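Local coordinates for protein 4-aminobutyrate transaminase (Acinetobacter baumannii, PDB 6WOP) that probably catalyses, with pyridoxal 5'-phosphate as cofactor, the transfer of the amino group of 4-aminobutyrate to 2-oxoglutarate, at residues A[124-129]-A[287-292]; A[170-175]-A[208-213]; A[382-385]-A[389-392]; A[393-398]-A[402-407]. All coordinates share one frame; numbering follows the deposited sequence.

Contact 1: A[124-129]-A[287-292]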
loop_
_atom_site.group_PDB
_atom_site.type_symbol
_atom_site.label_atom_id
_atom_site.label_comp_id
_atom_site.label_asym_id
_atom_site.label_seq_id
_atom_site.Cartn_x
_atom_site.Cartn_y
_atom_site.Cartn_z
ATOM N N ARG A 124 15.623 -2.865 4.977
ATOM C CA ARG A 124 14.625 -1.986 5.574
ATOM C C ARG A 124 14.950 -1.770 7.036
ATOM O O ARG A 124 14.902 -0.649 7.525
ATOM C CB ARG A 124 13.238 -2.575 5.465
ATOM C CG ARG A 124 12.549 -2.390 4.100
ATOM C CD ARG A 124 11.055 -2.461 4.337
ATOM N NE ARG A 124 10.186 -2.260 3.161
ATOM C CZ ARG A 124 8.851 -2.297 3.279
ATOM N NH1 ARG A 124 8.310 -2.506 4.477
ATOM N NH2 ARG A 124 8.065 -2.137 2.219
ATOM N N CYS A 125 15.312 -2.831 7.744
ATOM C CA CYS A 125 15.601 -2.733 9.164
ATOM C C CYS A 125 16.813 -1.823 9.383
ATOM O O CYS A 125 16.775 -0.923 10.218
ATOM C CB CYS A 125 15.821 -4.151 9.763
ATOM S SG CYS A 125 16.488 -4.067 11.470
ATOM N N TYR A 126 17.898 -2.102 8.649
ATOM C CA TYR A 126 19.156 -1.364 8.855
ATOM C C TYR A 126 18.994 0.126 8.558
ATOM O O TYR A 126 19.519 0.982 9.290
ATOM C CB TYR A 126 20.271 -1.958 7.967
ATOM C CG TYR A 126 21.596 -1.219 8.152
ATOM C CD1 TYR A 126 22.389 -1.462 9.279
ATOM C CD2 TYR A 126 22.035 -0.284 7.217
ATOM C CE1 TYR A 126 23.601 -0.805 9.449
ATOM C CE2 TYR A 126 23.228 0.385 7.397
ATOM C CZ TYR A 126 24.001 0.114 8.502
ATOM O OH TYR A 126 25.190 0.772 8.680
ATOM N N THR A 127 18.293 0.460 7.473
ATOM C CA THR A 127 18.153 1.850 7.077
ATOM C C THR A 127 16.969 2.529 7.745
ATOM O O THR A 127 16.904 3.779 7.784
ATOM C CB THR A 127 18.022 1.957 5.543
ATOM O OG1 THR A 127 16.814 1.308 5.128
ATOM C CG2 THR A 127 19.196 1.255 4.757
ATOM N N GLY A 128 16.023 1.771 8.281
ATOM C CA GLY A 128 14.787 2.367 8.736
ATOM C C GLY A 128 13.966 2.989 7.632
ATOM O O GLY A 128 13.139 3.858 7.911
ATOM N N ARG A 129 14.160 2.553 6.388
ATOM C CA ARG A 129 13.453 3.024 5.213
ATOM C C ARG A 129 12.670 1.896 4.577
ATOM O O ARG A 129 12.908 0.732 4.889
ATOM C CB ARG A 129 14.433 3.611 4.188
ATOM C CG ARG A 129 15.417 4.571 4.852
ATOM C CD ARG A 129 16.503 4.869 3.770
ATOM N NE ARG A 129 17.431 5.869 4.292
ATOM C CZ ARG A 129 18.406 6.422 3.597
ATOM N NH1 ARG A 129 18.610 6.041 2.346
ATOM N NH2 ARG A 129 19.172 7.374 4.163
ATOM N N MET A 287 23.727 -7.064 8.407
ATOM C CA MET A 287 23.058 -8.322 8.728
ATOM C C MET A 287 22.559 -8.375 10.170
ATOM O O MET A 287 21.538 -9.014 10.436
ATOM C CB MET A 287 24.011 -9.510 8.486
ATOM C CG MET A 287 24.484 -9.621 7.025
ATOM S SD MET A 287 23.158 -10.195 5.927
ATOM C CE MET A 287 22.922 -11.913 6.553
ATOM N N ASP A 288 23.263 -7.748 11.109
ATOM C CA ASP A 288 22.870 -7.782 12.511
ATOM C C ASP A 288 21.736 -6.807 12.843
ATOM O O ASP A 288 21.397 -6.673 14.024
ATOM C CB ASP A 288 24.056 -7.442 13.433
ATOM C CG ASP A 288 24.855 -8.676 13.789
ATOM O OD1 ASP A 288 24.263 -9.779 13.786
ATOM O OD2 ASP A 288 26.070 -8.545 14.043
ATOM N N ALA A 289 21.179 -6.117 11.852
ATOM C CA ALA A 289 20.186 -5.105 12.189
ATOM C C ALA A 289 18.940 -5.735 12.772
ATOM O O ALA A 289 18.483 -5.256 13.835
ATOM C CB ALA A 289 19.878 -4.230 10.962
ATOM N N PRO A 290 18.297 -6.735 12.148
ATOM C CA PRO A 290 17.067 -7.283 12.751
ATOM C C PRO A 290 17.326 -7.859 14.132
ATOM O O PRO A 290 18.401 -8.407 14.401
ATOM C CB PRO A 290 16.634 -8.383 11.781
ATOM C CG PRO A 290 17.179 -7.931 10.407
ATOM C CD PRO A 290 18.548 -7.307 10.800
ATOM N N ASN A 291 16.339 -7.713 15.017
ATOM C CA ASN A 291 16.451 -8.238 16.363
ATOM C C ASN A 291 16.178 -9.745 16.406
ATOM O O ASN A 291 15.578 -10.320 15.485
ATOM C CB ASN A 291 15.472 -7.508 17.273
ATOM C CG ASN A 291 15.874 -6.083 17.519
ATOM O OD1 ASN A 291 16.784 -5.818 18.305
ATOM N ND2 ASN A 291 15.177 -5.136 16.872
ATOM N N PRO A 292 16.690 -10.427 17.422
ATOM C CA PRO A 292 16.500 -11.874 17.493
ATOM C C PRO A 292 15.014 -12.207 17.466
ATOM O O PRO A 292 14.201 -11.575 18.147
ATOM C CB PRO A 292 17.115 -12.245 18.843
ATOM C CG PRO A 292 18.049 -11.169 19.172
ATOM C CD PRO A 292 17.462 -9.905 18.573
#
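Cys125 reaches from the last turn of a helix onto the Ala289-Pro290 peptide bond of a distant loop. Cys125 CB comes first, 4.1 Å from Pro290 CG. One bond further out, Cys125 SG lies opposite the residue's own backbone N (chi1 169°) and settles beside the peptide itself, 3.2 Å from Ala289 C and 3.3 Å from Pro290 N. Cys125 SG also touches Ala289 CB at 3.4 Å and, less tightly, Pro290 CD at 3.9 Å. Sulfur thus meets a carbonyl carbon, the proline's peptide nitrogen and two apolar carbons, with no hydrogen bond between the two segments. In the large domain of this fold type I aminotransferase, the contact joins the end of helix 112-127 to the loop that follows helix 284-287. The helix ends at Thr127; Gly128 follows with positive phi, inside an ST turn in which Arg129 N donates to Thr127 OG1. Beside the cysteine, the methyl group of Ala289 lies against the backbone and root of Tyr126, CB to CB 3.8 Å, and near the edge of its ring. The phenol end of Tyr126 runs on to Glu285, to which its OH is hydrogen-bonded. From the loop side, Arg18 of the second subunit hydrogen-bonds to the carbonyl oxygens of Asp288 and Ala289, while Asp159 of that subunit binds Asn291 N.

Contact 2: A[170-175]-A[208-213]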
loop_
_atom_site.group_PDB
_atom_site.type_symbol
_atom_site.label_atom_id
_atom_site.label_comp_id
_atom_site.label_asym_id
_atom_site.label_seq_id
_atom_site.Cartn_x
_atom_site.Cartn_y
_atom_site.Cartn_z
ATOM N N ALA A 170 13.620 0.928 -12.503
ATOM C CA ALA A 170 14.467 1.711 -13.411
ATOM C C ALA A 170 14.838 0.884 -14.653
ATOM O O ALA A 170 14.514 -0.313 -14.736
ATOM C CB ALA A 170 15.724 2.176 -12.660
ATOM N N ARG A 171 15.558 1.514 -15.578
ATOM C CA ARG A 171 16.028 0.838 -16.758
ATOM C C ARG A 171 17.387 0.208 -16.525
ATOM O O ARG A 171 18.306 0.878 -16.167
ATOM C CB ARG A 171 16.239 1.798 -17.941
ATOM C CG ARG A 171 15.226 2.873 -18.113
ATOM C CD ARG A 171 13.914 2.362 -18.584
ATOM N NE ARG A 171 13.132 1.531 -17.675
ATOM C CZ ARG A 171 12.371 1.946 -16.671
ATOM N NH1 ARG A 171 12.297 3.223 -16.330
ATOM N NH2 ARG A 171 11.735 1.065 -15.972
ATOM N N TYR A 172 17.480 -1.084 -16.740
ATOM C CA TYR A 172 18.762 -1.754 -16.714
ATOM C C TYR A 172 19.597 -1.351 -17.930
ATOM O O TYR A 172 19.067 -1.259 -19.045
ATOM C CB TYR A 172 18.518 -3.262 -16.725
ATOM C CG TYR A 172 19.670 -4.111 -16.237
ATOM C CD1 TYR A 172 19.791 -4.425 -14.912
ATOM C CD2 TYR A 172 20.651 -4.596 -17.136
ATOM C CE1 TYR A 172 20.781 -5.234 -14.469
ATOM C CE2 TYR A 172 21.664 -5.391 -16.679
ATOM C CZ TYR A 172 21.717 -5.716 -15.351
ATOM O OH TYR A 172 22.723 -6.567 -14.900
ATOM N N PRO A 173 20.915 -1.170 -17.764
ATOM C CA PRO A 173 21.781 -0.757 -18.876
ATOM C C PRO A 173 21.997 -1.902 -19.853
ATOM O O PRO A 173 22.465 -2.994 -19.465
ATOM C CB PRO A 173 23.090 -0.361 -18.168
ATOM C CG PRO A 173 23.070 -1.146 -16.875
ATOM C CD PRO A 173 21.627 -1.140 -16.470
ATOM N N VAL A 174 21.634 -1.662 -21.106
ATOM C CA VAL A 174 21.791 -2.628 -22.200
ATOM C C VAL A 174 22.261 -1.820 -23.404
ATOM O O VAL A 174 21.453 -1.434 -24.259
ATOM C CB VAL A 174 20.504 -3.430 -22.481
ATOM C CG1 VAL A 174 20.754 -4.475 -23.517
ATOM C CG2 VAL A 174 20.008 -4.152 -21.207
ATOM N N PRO A 175 23.554 -1.498 -23.497
ATOM C CA PRO A 175 23.991 -0.573 -24.539
ATOM C C PRO A 175 23.711 -1.110 -25.928
ATOM O O PRO A 175 23.389 -0.306 -26.798
ATOM C CB PRO A 175 25.504 -0.426 -24.274
ATOM C CG PRO A 175 25.651 -0.691 -22.811
ATOM C CD PRO A 175 24.618 -1.775 -22.515
ATOM N N PRO A 208 23.559 -8.812 -11.128
ATOM C CA PRO A 208 24.746 -8.480 -11.946
ATOM C C PRO A 208 24.662 -9.070 -13.344
ATOM O O PRO A 208 25.255 -8.513 -14.270
ATOM C CB PRO A 208 25.940 -9.095 -11.190
ATOM C CG PRO A 208 25.443 -9.535 -9.856
ATOM C CD PRO A 208 23.886 -9.574 -9.895
ATOM N N VAL A 209 23.956 -10.183 -13.549
ATOM C CA VAL A 209 23.632 -10.674 -14.888
ATOM C C VAL A 209 22.134 -10.994 -14.861
ATOM O O VAL A 209 21.730 -11.974 -14.231
ATOM C CB VAL A 209 24.435 -11.942 -15.279
ATOM C CG1 VAL A 209 24.136 -12.248 -16.708
ATOM C CG2 VAL A 209 25.995 -11.770 -15.102
ATOM N N GLN A 210 21.289 -10.198 -15.523
ATOM C CA GLN A 210 19.855 -10.511 -15.398
ATOM C C GLN A 210 19.600 -11.887 -15.983
ATOM O O GLN A 210 20.136 -12.217 -17.033
ATOM C CB GLN A 210 18.979 -9.516 -16.151
ATOM C CG GLN A 210 19.008 -8.161 -15.548
ATOM C CD GLN A 210 17.953 -7.271 -16.177
ATOM O OE1 GLN A 210 17.856 -7.154 -17.453
ATOM N NE2 GLN A 210 17.184 -6.604 -15.321
ATOM N N GLY A 211 18.786 -12.680 -15.290
ATOM C CA GLY A 211 18.617 -14.101 -15.617
ATOM C C GLY A 211 17.451 -14.305 -16.578
ATOM O O GLY A 211 17.613 -14.323 -17.798
ATOM N N GLU A 212 16.254 -14.449 -16.023
ATOM C CA GLU A 212 15.070 -14.541 -16.864
ATOM C C GLU A 212 14.979 -13.370 -17.835
ATOM O O GLU A 212 14.401 -13.513 -18.910
ATOM C CB GLU A 212 13.820 -14.606 -15.978
ATOM C CG GLU A 212 13.921 -15.607 -14.813
ATOM C CD GLU A 212 14.155 -17.085 -15.239
ATOM O OE1 GLU A 212 13.474 -17.578 -16.170
ATOM O OE2 GLU A 212 15.000 -17.747 -14.608
ATOM N N GLY A 213 15.552 -12.205 -17.476
ATOM C CA GLY A 213 15.509 -11.029 -18.302
ATOM C C GLY A 213 16.336 -11.064 -19.561
ATOM O O GLY A 213 16.199 -10.142 -20.365
#
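Between Tyr172 and Gln210 the two backbones stay well apart, their CA atoms 8.9 Å from each other, and no hydrogen bond spans the gap; side chains fill it. Both CB atoms point toward the opposite segment, and the two side chains run antiparallel alongside each other. The carboxamide of Gln210 lies on one face of the tyrosine ring, with the two planes only 10° apart. Gln210 CD sits 3.5 Å above the plane of the Tyr172 ring, displaced toward the rim, and Gln210 NE2 comes 3.4 Å from Tyr172 CD1. Nearer the ring centre is Gln210 CG, 3.7 Å from the Tyr172 centroid and 15° from the normal, a CH-pi contact. The extended chain (chi2 -170°) carries the amide out from over the ring centre toward the CB side of the ring. Both ends of that amide are fixed from outside: OE1 accepts from Asn216 ND2, and NE2 donates to Gly136 O, which sets its flip and its rotation. The phenol oxygen of Tyr172 passes close to Pro208 O at a poor angle for bonding; its hydrogen bond is with Glu207 O, one residue earlier. Fully buried, the stack links the loop after strand 167-170, at the edge of the large-domain sheet, to the short strand 209-210. That strand pairs with strand 216-217, Phe135 of strand 131-135 touches Gln210, and helix 181-194 packs on neighbouring Ala170 and Pro173.

Contact 3: A[382-385]-A[389-392]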
loop_
_atom_site.group_PDB
_atom_site.type_symbol
_atom_site.label_atom_id
_atom_site.label_comp_id
_atom_site.label_asym_id
_atom_site.label_seq_id
_atom_site.Cartn_x
_atom_site.Cartn_y
_atom_site.Cartn_z
ATOM N N LEU A 382 16.461 -23.982 -22.905
ATOM C CA LEU A 382 15.541 -22.993 -22.341
ATOM C C LEU A 382 15.541 -21.672 -23.109
ATOM O O LEU A 382 16.589 -21.216 -23.580
ATOM C CB LEU A 382 15.904 -22.678 -20.901
ATOM C CG LEU A 382 16.020 -23.865 -19.929
ATOM C CD1 LEU A 382 16.592 -23.322 -18.639
ATOM C CD2 LEU A 382 14.653 -24.515 -19.715
ATOM N N THR A 383 14.375 -21.011 -23.132
ATOM C CA THR A 383 14.274 -19.639 -23.643
ATOM C C THR A 383 14.059 -18.630 -22.510
ATOM O O THR A 383 13.879 -18.974 -21.340
ATOM C CB THR A 383 13.154 -19.491 -24.674
ATOM O OG1 THR A 383 11.893 -19.839 -24.076
ATOM C CG2 THR A 383 13.447 -20.357 -25.934
ATOM N N CYS A 384 14.121 -17.351 -22.849
ATOM C CA CYS A 384 14.049 -16.305 -21.852
ATOM C C CYS A 384 13.677 -15.048 -22.595
ATOM O O CYS A 384 13.320 -15.105 -23.780
ATOM C CB CYS A 384 15.376 -16.095 -21.128
ATOM S SG CYS A 384 16.880 -16.175 -22.181
ATOM N N GLY A 385 13.640 -13.959 -21.826
ATOM C CA GLY A 385 13.609 -12.641 -22.441
ATOM C C GLY A 385 12.205 -12.098 -22.488
ATOM O O GLY A 385 11.218 -12.847 -22.545
ATOM N N ASN A 389 12.588 -14.471 -27.160
ATOM C CA ASN A 389 13.399 -14.697 -28.349
ATOM C C ASN A 389 14.848 -14.978 -27.994
ATOM O O ASN A 389 15.721 -14.920 -28.860
ATOM C CB ASN A 389 13.291 -13.498 -29.296
ATOM C CG ASN A 389 13.754 -12.220 -28.657
ATOM O OD1 ASN A 389 13.679 -12.064 -27.436
ATOM N ND2 ASN A 389 14.261 -11.309 -29.454
ATOM N N VAL A 390 15.135 -15.264 -26.729
ATOM C CA VAL A 390 16.495 -15.508 -26.271
ATOM C C VAL A 390 16.614 -16.957 -25.844
ATOM O O VAL A 390 15.805 -17.435 -25.046
ATOM C CB VAL A 390 16.857 -14.576 -25.110
ATOM C CG1 VAL A 390 18.328 -14.815 -24.780
ATOM C CG2 VAL A 390 16.546 -13.047 -25.526
ATOM N N ILE A 391 17.625 -17.657 -26.338
ATOM C CA ILE A 391 17.959 -18.993 -25.821
ATOM C C ILE A 391 19.099 -18.821 -24.845
ATOM O O ILE A 391 20.136 -18.257 -25.201
ATOM C CB ILE A 391 18.365 -19.944 -26.955
ATOM C CG1 ILE A 391 17.211 -20.130 -27.933
ATOM C CG2 ILE A 391 18.936 -21.304 -26.393
ATOM C CD1 ILE A 391 17.675 -20.715 -29.249
ATOM N N ARG A 392 18.933 -19.302 -23.618
ATOM C CA ARG A 392 19.974 -19.135 -22.614
ATOM C C ARG A 392 20.552 -20.499 -22.324
ATOM O O ARG A 392 19.854 -21.507 -22.462
ATOM C CB ARG A 392 19.412 -18.518 -21.317
ATOM C CG ARG A 392 18.252 -19.358 -20.753
ATOM C CD ARG A 392 17.816 -18.783 -19.412
ATOM N NE ARG A 392 16.424 -19.106 -19.099
ATOM C CZ ARG A 392 15.861 -18.932 -17.911
ATOM N NH1 ARG A 392 16.578 -18.472 -16.905
ATOM N NH2 ARG A 392 14.578 -19.230 -17.730
HETATM O O HOH W 1 19.225 -23.915 -22.791
#
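Cys384 and Val390 pair across an antiparallel beta hairpin made by strands 379-384 and 390-393, neighbours in the small-domain sheet. Cys384 N reaches Val390 O at 2.8 Å through a weak, bent bond, and the return bond from Val390 N is long and weak as well. Further along, Arg392 N donates to Leu382 O over 3.0 Å. Cys384 SG lies 3.3 Å from Val390 CG1, a chi1 of 40° putting the sulfur between its own N and C, facing Val390 and Arg392. Arg392 shares this face: Arg392 CB lies 3.6 Å from Cys384 SG, and its chain, extended from CG to NE, climbs over Cys384 toward strand 379-384. There NE makes a weak bond to Thr383 O, which sits at the edge of the guanidinium, while Leu382 CD1 covers one of its faces. Thr383 and Ile391 form the non-hydrogen-bonded pair, with side chains on the other face. Further out, Glu212, in the conformer modelled here, forms a salt bridge with NH2 of Arg392. On the far side of strand 390-393, Ile391 and Asn389 bond to strand 356-361. At the hairpin's open end a water accepts from Leu382 N at 2.8 Å.

Contact 4: A[393-398]-A[402-407]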
loop_
_atom_site.group_PDB
_atom_site.type_symbol
_atom_site.label_atom_id
_atom_site.label_comp_id
_atom_site.label_asym_id
_atom_site.label_seq_id
_atom_site.Cartn_x
_atom_site.Cartn_y
_atom_site.Cartn_z
ATOM N N PHE A 393 21.840 -20.551 -21.972
ATOM C CA PHE A 393 22.539 -21.834 -21.800
ATOM C C PHE A 393 22.967 -22.004 -20.354
ATOM O O PHE A 393 23.739 -21.189 -19.826
ATOM C CB PHE A 393 23.740 -21.899 -22.750
ATOM C CG PHE A 393 23.337 -21.808 -24.174
ATOM C CD1 PHE A 393 22.960 -22.963 -24.860
ATOM C CD2 PHE A 393 23.255 -20.569 -24.809
ATOM C CE1 PHE A 393 22.512 -22.906 -26.183
ATOM C CE2 PHE A 393 22.795 -20.489 -26.128
ATOM C CZ PHE A 393 22.424 -21.678 -26.809
ATOM N N LEU A 394 22.463 -23.067 -19.714
ATOM C CA LEU A 394 22.678 -23.358 -18.299
ATOM C C LEU A 394 23.110 -24.797 -18.055
ATOM O O LEU A 394 22.738 -25.413 -17.017
ATOM C CB LEU A 394 21.395 -23.069 -17.531
ATOM C CG LEU A 394 21.163 -21.564 -17.481
ATOM C CD1 LEU A 394 19.667 -21.275 -16.994
ATOM C CD2 LEU A 394 22.192 -20.947 -16.553
ATOM N N TYR A 395 23.879 -25.378 -19.015
ATOM C CA TYR A 395 24.403 -26.734 -18.882
ATOM C C TYR A 395 25.188 -26.857 -17.592
ATOM O O TYR A 395 25.828 -25.881 -17.189
ATOM C CB TYR A 395 25.333 -27.013 -20.051
ATOM C CG TYR A 395 26.284 -25.824 -20.332
ATOM C CD1 TYR A 395 27.502 -25.691 -19.672
ATOM C CD2 TYR A 395 25.954 -24.861 -21.277
ATOM C CE1 TYR A 395 28.374 -24.576 -19.956
ATOM C CE2 TYR A 395 26.768 -23.788 -21.560
ATOM C CZ TYR A 395 27.978 -23.658 -20.921
ATOM O OH TYR A 395 28.745 -22.584 -21.242
ATOM N N PRO A 396 25.223 -28.035 -16.948
ATOM C CA PRO A 396 26.134 -28.231 -15.816
ATOM C C PRO A 396 27.556 -27.907 -16.202
ATOM O O PRO A 396 27.978 -28.224 -17.317
ATOM C CB PRO A 396 25.974 -29.749 -15.500
ATOM C CG PRO A 396 24.480 -29.989 -15.793
ATOM C CD PRO A 396 24.259 -29.143 -17.090
ATOM N N LEU A 397 28.308 -27.265 -15.271
ATOM C CA LEU A 397 29.718 -26.947 -15.527
ATOM C C LEU A 397 30.587 -28.207 -15.539
ATOM O O LEU A 397 31.755 -28.162 -16.003
ATOM C CB LEU A 397 30.241 -26.022 -14.446
ATOM C CG LEU A 397 29.480 -24.690 -14.314
ATOM C CD1 LEU A 397 30.140 -23.768 -13.245
ATOM C CD2 LEU A 397 29.465 -23.989 -15.691
ATOM N N THR A 398 30.015 -29.296 -15.082
ATOM C CA THR A 398 30.645 -30.623 -15.073
ATOM C C THR A 398 30.362 -31.425 -16.359
ATOM O O THR A 398 30.753 -32.605 -16.441
ATOM C CB THR A 398 30.114 -31.395 -13.860
ATOM O OG1 THR A 398 28.673 -31.395 -13.894
ATOM C CG2 THR A 398 30.547 -30.751 -12.523
ATOM N N GLU A 402 32.924 -33.967 -24.515
ATOM C CA GLU A 402 32.427 -34.618 -25.730
ATOM C C GLU A 402 30.909 -34.568 -25.840
ATOM O O GLU A 402 30.370 -34.479 -26.943
ATOM C CB GLU A 402 32.919 -36.076 -25.791
ATOM C CG GLU A 402 32.316 -37.011 -24.752
ATOM C CD GLU A 402 33.087 -37.053 -23.398
ATOM O OE1 GLU A 402 33.969 -36.188 -23.117
ATOM O OE2 GLU A 402 32.807 -37.998 -22.625
ATOM N N GLN A 403 30.199 -34.578 -24.717
ATOM C CA GLN A 403 28.752 -34.444 -24.722
ATOM C C GLN A 403 28.329 -32.986 -24.947
ATOM O O GLN A 403 27.359 -32.712 -25.668
ATOM C CB GLN A 403 28.191 -34.955 -23.403
ATOM C CG GLN A 403 26.678 -35.038 -23.396
ATOM C CD GLN A 403 26.099 -35.496 -22.050
ATOM O OE1 GLN A 403 26.526 -35.063 -20.989
ATOM N NE2 GLN A 403 25.089 -36.319 -22.117
ATOM N N PHE A 404 29.082 -32.042 -24.390
ATOM C CA PHE A 404 28.868 -30.632 -24.695
ATOM C C PHE A 404 29.010 -30.369 -26.198
ATOM O O PHE A 404 28.177 -29.676 -26.810
ATOM C CB PHE A 404 29.883 -29.808 -23.892
ATOM C CG PHE A 404 29.776 -28.273 -24.063
ATOM C CD1 PHE A 404 28.720 -27.553 -23.486
ATOM C CD2 PHE A 404 30.833 -27.570 -24.650
ATOM C CE1 PHE A 404 28.683 -26.185 -23.550
ATOM C CE2 PHE A 404 30.789 -26.180 -24.715
ATOM C CZ PHE A 404 29.724 -25.509 -24.165
ATOM N N ARG A 405 30.029 -30.971 -26.806
ATOM C CA ARG A 405 30.272 -30.799 -28.236
ATOM C C ARG A 405 29.087 -31.324 -29.039
ATOM O O ARG A 405 28.665 -30.702 -30.014
ATOM C CB ARG A 405 31.554 -31.521 -28.654
ATOM C CG ARG A 405 32.751 -31.226 -27.763
ATOM C CD ARG A 405 33.852 -30.518 -28.535
ATOM N NE ARG A 405 34.908 -30.028 -27.653
ATOM C CZ ARG A 405 35.877 -30.788 -27.154
ATOM N NH1 ARG A 405 35.927 -32.080 -27.448
ATOM N NH2 ARG A 405 36.797 -30.257 -26.360
ATOM N N GLN A 406 28.552 -32.468 -28.626
ATOM C CA GLN A 406 27.377 -33.045 -29.288
ATOM C C GLN A 406 26.181 -32.118 -29.192
ATOM O O GLN A 406 25.380 -32.005 -30.137
ATOM C CB GLN A 406 27.012 -34.369 -28.636
ATOM C CG GLN A 406 25.973 -35.200 -29.366
ATOM C CD GLN A 406 25.786 -36.512 -28.666
ATOM O OE1 GLN A 406 26.584 -36.850 -27.797
ATOM N NE2 GLN A 406 24.704 -37.227 -28.976
ATOM N N GLY A 407 26.030 -31.500 -28.015
ATOM C CA GLY A 407 24.975 -30.521 -27.803
ATOM C C GLY A 407 25.131 -29.346 -28.729
ATOM O O GLY A 407 24.146 -28.859 -29.266
#
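Tyr395 and Phe404 have their CA atoms 8.3 Å apart, one in an irregular loop and the other in a regular helical turn where Gln406 N bonds to Glu402 O and Gly407 N to Gln403 O. The interval is bridged by two aromatic rings, each with its CB pointing toward the opposite segment. They meet as a T-shaped pair: the edge of Phe404 is aimed at a face of Tyr395, the centroids lie 4.8 Å apart and the planes are inclined at 64°. Phe404 CE1 carries the contact, standing 3.6 Å above the tyrosine plane over the middle of the ring. Phe404 CE1 lies 3.7 Å from Tyr395 CE2, and its neighbour Phe404 CZ trails at 4.1 Å from Tyr395 CZ. In the small domain of the class-III aminotransferase, this pair ties the loop leaving strand 390-393 to helix 401-416, the last helix of the chain. Tyr395 CG lies between the backbone N and the carbonyl carbon (chi1 44°), which turns the ring toward the helix. Its rim is secured as well, since OH is hydrogen-bonded to Ser355 OG. Arg248 engages the same residue twice, through a cation-pi contact with the ring and a hydrogen bond from NH1 to Tyr395 O. Leu328 of helix 321-342 packs against both aromatic side chains, and Leu332 of that helix against Tyr395.

In the fold
Contacts 2 and 3 touch: Gly385 N lies 3.0 Å from Glu212 O, a probable hydrogen bond, next to the Glu212-Arg392 salt bridge, whose exact fit is uncertain because the glutamate has two conformers. This pairing, across the junction of large and small domains, recalls the glutamate-arginine pair beside the substrate pocket of related omega-aminotransferases. Contact 4 continues contact 3 along the chain, and Leu382 CD1 meets Leu394 CD1 at 4.0 Å, the contact centres being about 17 Å apart. Contact 1 lies remote at the subunit interface, its centre about 28 Å from that of contact 2 and across the chain's centre from contacts 3 and 4.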